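Long-range contacts in nucleoprotein (Sendai virus, PDB 6M7D), which coats the viral RNA genome, one subunit per six nucleotides, as a helical nucleocapsid that shields it from nucleases and serves as template for transcription and replication: residues 37-42 and 103-108; 284-289 and 359-364. One frame throughout, in Å; residues are numbered along the deposited sequence.

Both contacts lie in the modelled core of the nucleoprotein. Interaction 1 closes along the chain before interaction 2 opens. Their centres are about 59 Å apart, on opposite sides of the chain's centre, and they share no helix or strand. Interaction 1 pairs strands 33-40 and 99-108 at one side of a four-stranded mixed sheet. Interaction 2 lays the loop before helix 290-305 against helix 359-370. This separation is consistent with the two-lobed core of paramyxovirus nucleoproteins, which holds RNA between its lobes. By nearest atoms interaction 1 is about 27 Å and interaction 2 about 12 Å from the RNA. The two contacts belong to separate parts of the core.

Interaction 1: residues 37-42 and 103-108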
loop_
_atom_site.group_PDB
_atom_site.type_symbol
_atom_site.label_atom_id
_atom_site.label_comp_id
_atom_site.label_asym_id
_atom_site.label_seq_id
_atom_site.Cartn_x
_atom_site.Cartn_y
_atom_site.Cartn_z
ATOM N N VAL A 37 21.752 -2.973 8.985
ATOM C CA VAL A 37 21.146 -3.865 8.005
ATOM C C VAL A 37 22.127 -4.991 7.730
ATOM O O VAL A 37 23.298 -4.741 7.433
ATOM C CB VAL A 37 20.782 -3.120 6.711
ATOM C CG1 VAL A 37 20.239 -4.092 5.691
ATOM C CG2 VAL A 37 19.771 -2.059 7.004
ATOM N N PHE A 38 21.650 -6.223 7.821
ATOM C CA PHE A 38 22.492 -7.402 7.696
ATOM C C PHE A 38 22.236 -8.063 6.353
ATOM O O PHE A 38 21.113 -8.490 6.071
ATOM C CB PHE A 38 22.228 -8.370 8.844
ATOM C CG PHE A 38 22.351 -7.737 10.187
ATOM C CD1 PHE A 38 23.566 -7.704 10.836
ATOM C CD2 PHE A 38 21.260 -7.154 10.794
ATOM C CE1 PHE A 38 23.684 -7.111 12.067
ATOM C CE2 PHE A 38 21.377 -6.563 12.026
ATOM C CZ PHE A 38 22.589 -6.542 12.663
ATOM N N VAL A 39 23.275 -8.141 5.531
ATOM C CA VAL A 39 23.211 -8.779 4.225
ATOM C C VAL A 39 23.981 -10.086 4.304
ATOM O O VAL A 39 24.851 -10.247 5.165
ATOM C CB VAL A 39 23.768 -7.865 3.124
ATOM C CG1 VAL A 39 23.075 -6.522 3.167
ATOM C CG2 VAL A 39 25.256 -7.690 3.280
ATOM N N LEU A 40 23.638 -11.029 3.435
ATOM C CA LEU A 40 24.334 -12.308 3.425
ATOM C C LEU A 40 25.523 -12.257 2.484
ATOM O O LEU A 40 25.382 -11.940 1.300
ATOM C CB LEU A 40 23.391 -13.430 3.003
ATOM C CG LEU A 40 22.125 -13.632 3.823
ATOM C CD1 LEU A 40 21.598 -15.034 3.614
ATOM C CD2 LEU A 40 22.401 -13.375 5.278
ATOM N N GLY A 41 26.692 -12.570 3.010
ATOM C CA GLY A 41 27.864 -12.717 2.188
ATOM C C GLY A 41 27.841 -14.022 1.432
ATOM O O GLY A 41 27.016 -14.914 1.674
ATOM N N PRO A 42 28.767 -14.156 0.483
ATOM C CA PRO A 42 28.812 -15.393 -0.310
ATOM C C PRO A 42 29.154 -16.621 0.511
ATOM O O PRO A 42 29.056 -17.743 0.001
ATOM C CB PRO A 42 29.885 -15.091 -1.365
ATOM C CG PRO A 42 30.702 -13.991 -0.778
ATOM C CD PRO A 42 29.767 -13.172 0.042
ATOM N N ILE A 103 25.494 -1.340 6.708
ATOM C CA ILE A 103 25.373 -2.683 6.159
ATOM C C ILE A 103 26.384 -3.596 6.834
ATOM O O ILE A 103 27.595 -3.378 6.740
ATOM C CB ILE A 103 25.564 -2.674 4.638
ATOM C CG1 ILE A 103 24.439 -1.878 3.980
ATOM C CG2 ILE A 103 25.597 -4.084 4.109
ATOM C CD1 ILE A 103 24.631 -1.675 2.515
ATOM N N TYR A 104 25.884 -4.613 7.521
ATOM C CA TYR A 104 26.699 -5.667 8.097
ATOM C C TYR A 104 26.553 -6.915 7.240
ATOM O O TYR A 104 25.536 -7.108 6.573
ATOM C CB TYR A 104 26.275 -5.978 9.532
ATOM C CG TYR A 104 26.619 -4.923 10.562
ATOM C CD1 TYR A 104 26.859 -3.610 10.198
ATOM C CD2 TYR A 104 26.704 -5.249 11.906
ATOM C CE1 TYR A 104 27.171 -2.657 11.138
ATOM C CE2 TYR A 104 27.017 -4.303 12.853
ATOM C CZ TYR A 104 27.250 -3.008 12.464
ATOM O OH TYR A 104 27.563 -2.056 13.405
ATOM N N ASN A 105 27.574 -7.760 7.253
ATOM C CA ASN A 105 27.571 -8.982 6.463
ATOM C C ASN A 105 27.461 -10.185 7.382
ATOM O O ASN A 105 28.240 -10.321 8.327
ATOM C CB ASN A 105 28.831 -9.089 5.606
ATOM C CG ASN A 105 28.822 -8.127 4.445
ATOM O OD1 ASN A 105 29.061 -6.933 4.610
ATOM N ND2 ASN A 105 28.544 -8.641 3.257
ATOM N N ILE A 106 26.489 -11.046 7.106
ATOM C CA ILE A 106 26.390 -12.340 7.765
ATOM C C ILE A 106 27.279 -13.304 6.995
ATOM O O ILE A 106 27.055 -13.556 5.809
ATOM C CB ILE A 106 24.949 -12.852 7.816
ATOM C CG1 ILE A 106 24.000 -11.757 8.291
ATOM C CG2 ILE A 106 24.868 -14.060 8.719
ATOM C CD1 ILE A 106 24.272 -11.318 9.680
ATOM N N GLU A 107 28.302 -13.821 7.682
ATOM C CA GLU A 107 29.284 -14.757 7.073
ATOM C C GLU A 107 29.199 -16.110 7.784
ATOM O O GLU A 107 29.185 -16.122 9.029
ATOM C CB GLU A 107 30.696 -14.185 7.205
ATOM C CG GLU A 107 30.890 -12.869 6.475
ATOM C CD GLU A 107 30.819 -12.972 4.962
ATOM O OE1 GLU A 107 30.583 -14.087 4.456
ATOM O OE2 GLU A 107 31.001 -11.936 4.292
ATOM N N LYS A 108 29.190 -17.204 7.018
ATOM C CA LYS A 108 29.107 -18.564 7.611
ATOM C C LYS A 108 30.516 -19.166 7.670
ATOM O O LYS A 108 31.150 -19.284 6.604
ATOM C CB LYS A 108 28.188 -19.447 6.762
ATOM C CG LYS A 108 27.983 -20.867 7.270
ATOM C CD LYS A 108 26.932 -20.973 8.353
ATOM C CE LYS A 108 26.724 -22.393 8.837
ATOM N NZ LYS A 108 25.631 -22.478 9.832
#
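The carbonyl oxygen of Val39 is gripped by two groups of strand 99-108. Ile106 N donates to Val39 O at 2.7 Å, nearly straight at 171°. A weaker CA-H contact comes from Asn105 CA to the same Val39 O at 3.3 Å. Val39 N in turn donates to Tyr104 O at 2.7 Å. Tyr104 N to Val37 O and Gly41 N to Ile106 O complete the parallel pairing. Side chains then pack on both faces. On one face Phe38 and Tyr104 lie side by side and point the same way. Their ring planes stand at 86°. Phe38 CB meets Ile106 CD1 at 3.7 Å. Phe38 CG sits beside its own backbone N (chi1 -54°), which brings ring atom CD1 to 3.5 Å from Tyr104 CB and near Ile106 CD1. Leu40 CD2 reaches Ile106 CB at 3.6 Å, and helices 47-62 and 129-135 cover this patch. On the other face Val39 CG1 touches Ile103 CG2 at 3.6 Å. Just past the end of strand 33-40, Gly41 CA lies by the Glu107 carboxylate, whose OE1 bonds to Ser43 OG. Three helices lie between the two strands in the chain. The chemistry implies that backbone bonds set the register and apolar side chains fix the sheet to its helices.

Interaction 2: residues 284-289 and 359-364; sequences LTLSNL and MEMFLL
Met361 reaches from helix 359-370 across to the loop residues Leu286, Asn288 and Leu289. The bond from CA to CB heads toward the loop, but CB itself meets none of its atoms closely. CG lies beside the backbone N (chi1 -79°) and makes a loose approach to Leu289 CD2 at 4.2 Å. SD comes closer to the same methyl, with Met361 SD to Leu289 CD2 at 3.7 Å. Asn288 CB lies near the sulfur too. Bends at chi2 (-53°) and chi3 (112°) then carry the tip away from Leu289. CE meets Leu286 CD2 at 3.6 Å. It also lies near the amide of Asn288, with Met361 CE to Asn288 CG at 3.9 Å. That amide gives the methyl a van der Waals neighbour. One helical turn on, Leu364 adds a second touch. Leu364 and Leu286 reach toward each other tip to tip, and their CD2 atoms are 3.5 Å apart. Leu286 CD2 is therefore shared by Met361 and Leu364. The contact is small and mostly apolar. Helix 330-343 borders it, with Ala331 and Ser334 against Met361. The loop from helix 267-277 to helix 290-305 thus rests on helix 359-370, whose RNA-binding neighbour Tyr356 is about 10 Å from Met361 between side chains.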
loop_
_atom_site.group_PDB
_atom_site.type_symbol
_atom_site.label_atom_id
_atom_site.label_comp_id
_atom_site.label_asym_id
_atom_site.label_seq_id
_atom_site.Cartn_x
_atom_site.Cartn_y
_atom_site.Cartn_z
ATOM N N LEU A 284 -24.006 17.121 -11.430
ATOM C CA LEU A 284 -22.752 17.834 -11.618
ATOM C C LEU A 284 -22.971 19.263 -12.078
ATOM O O LEU A 284 -22.077 20.095 -11.924
ATOM C CB LEU A 284 -21.876 17.106 -12.627
ATOM C CG LEU A 284 -21.099 15.873 -12.186
ATOM C CD1 LEU A 284 -20.300 15.357 -13.358
ATOM C CD2 LEU A 284 -20.202 16.190 -11.016
ATOM N N THR A 285 -24.137 19.557 -12.648
ATOM C CA THR A 285 -24.486 20.900 -13.086
ATOM C C THR A 285 -24.770 21.838 -11.928
ATOM O O THR A 285 -24.952 23.033 -12.152
ATOM C CB THR A 285 -25.698 20.837 -14.009
ATOM O OG1 THR A 285 -26.831 20.378 -13.267
ATOM C CG2 THR A 285 -25.437 19.869 -15.131
ATOM N N LEU A 286 -24.806 21.325 -10.705
ATOM C CA LEU A 286 -24.991 22.155 -9.530
ATOM C C LEU A 286 -23.780 23.046 -9.296
ATOM O O LEU A 286 -22.645 22.690 -9.610
ATOM C CB LEU A 286 -25.226 21.282 -8.307
ATOM C CG LEU A 286 -26.662 21.187 -7.813
ATOM C CD1 LEU A 286 -27.552 20.618 -8.875
ATOM C CD2 LEU A 286 -26.685 20.321 -6.597
ATOM N N SER A 287 -24.037 24.222 -8.735
ATOM C CA SER A 287 -22.961 25.139 -8.402
ATOM C C SER A 287 -22.248 24.750 -7.119
ATOM O O SER A 287 -21.150 25.247 -6.866
ATOM C CB SER A 287 -23.505 26.556 -8.287
ATOM O OG SER A 287 -24.446 26.644 -7.240
ATOM N N ASN A 288 -22.848 23.872 -6.313
ATOM C CA ASN A 288 -22.172 23.360 -5.129
ATOM C C ASN A 288 -20.900 22.627 -5.503
ATOM O O ASN A 288 -19.900 22.680 -4.779
ATOM C CB ASN A 288 -23.088 22.410 -4.361
ATOM C CG ASN A 288 -24.319 23.070 -3.851
ATOM O OD1 ASN A 288 -24.501 23.201 -2.648
ATOM N ND2 ASN A 288 -25.196 23.477 -4.760
ATOM N N LEU A 289 -20.928 21.922 -6.623
ATOM C CA LEU A 289 -19.847 21.046 -7.024
ATOM C C LEU A 289 -18.856 21.720 -7.948
ATOM O O LEU A 289 -17.808 21.138 -8.225
ATOM C CB LEU A 289 -20.418 19.803 -7.707
ATOM C CG LEU A 289 -21.632 19.152 -7.057
ATOM C CD1 LEU A 289 -22.064 17.961 -7.864
ATOM C CD2 LEU A 289 -21.323 18.743 -5.643
ATOM N N MET A 359 -24.364 16.645 3.970
ATOM C CA MET A 359 -25.428 15.654 3.986
ATOM C C MET A 359 -26.389 15.836 2.824
ATOM O O MET A 359 -26.953 14.858 2.331
ATOM C CB MET A 359 -26.181 15.716 5.308
ATOM C CG MET A 359 -26.926 14.445 5.617
ATOM S SD MET A 359 -25.812 13.046 5.811
ATOM C CE MET A 359 -26.945 11.699 5.514
ATOM N N GLU A 360 -26.583 17.067 2.363
ATOM C CA GLU A 360 -27.482 17.266 1.237
ATOM C C GLU A 360 -26.836 16.815 -0.062
ATOM O O GLU A 360 -27.509 16.260 -0.930
ATOM C CB GLU A 360 -27.921 18.725 1.149
ATOM C CG GLU A 360 -28.770 19.210 2.320
ATOM C CD GLU A 360 -29.516 18.100 3.061
ATOM O OE1 GLU A 360 -30.311 17.370 2.431
ATOM O OE2 GLU A 360 -29.313 17.969 4.290
ATOM N N MET A 361 -25.527 17.007 -0.204
ATOM C CA MET A 361 -24.838 16.480 -1.375
ATOM C C MET A 361 -24.738 14.964 -1.315
ATOM O O MET A 361 -24.842 14.289 -2.338
ATOM C CB MET A 361 -23.458 17.114 -1.500
ATOM C CG MET A 361 -23.488 18.502 -2.082
ATOM S SD MET A 361 -24.376 18.594 -3.633
ATOM C CE MET A 361 -25.798 19.559 -3.146
ATOM N N PHE A 362 -24.564 14.415 -0.117
ATOM C CA PHE A 362 -24.569 12.970 0.063
ATOM C C PHE A 362 -25.903 12.368 -0.356
ATOM O O PHE A 362 -25.959 11.429 -1.162
ATOM C CB PHE A 362 -24.260 12.658 1.524
ATOM C CG PHE A 362 -24.090 11.206 1.817
ATOM C CD1 PHE A 362 -23.090 10.477 1.215
ATOM C CD2 PHE A 362 -24.917 10.573 2.716
ATOM C CE1 PHE A 362 -22.930 9.150 1.493
ATOM C CE2 PHE A 362 -24.754 9.247 2.992
ATOM C CZ PHE A 362 -23.760 8.535 2.377
ATOM N N LEU A 363 -26.996 12.912 0.179
ATOM C CA LEU A 363 -28.318 12.413 -0.155
ATOM C C LEU A 363 -28.673 12.685 -1.603
ATOM O O LEU A 363 -29.390 11.893 -2.215
ATOM C CB LEU A 363 -29.354 13.031 0.774
ATOM C CG LEU A 363 -29.219 12.618 2.232
ATOM C CD1 LEU A 363 -30.358 13.177 3.028
ATOM C CD2 LEU A 363 -29.158 11.121 2.347
ATOM N N LEU A 364 -28.162 13.770 -2.179
ATOM C CA LEU A 364 -28.387 14.031 -3.590
ATOM C C LEU A 364 -27.666 13.022 -4.461
ATOM O O LEU A 364 -28.198 12.594 -5.490
ATOM C CB LEU A 364 -27.934 15.439 -3.937
ATOM C CG LEU A 364 -28.089 15.746 -5.416
ATOM C CD1 LEU A 364 -29.555 15.925 -5.748
ATOM C CD2 LEU A 364 -27.292 16.955 -5.777
#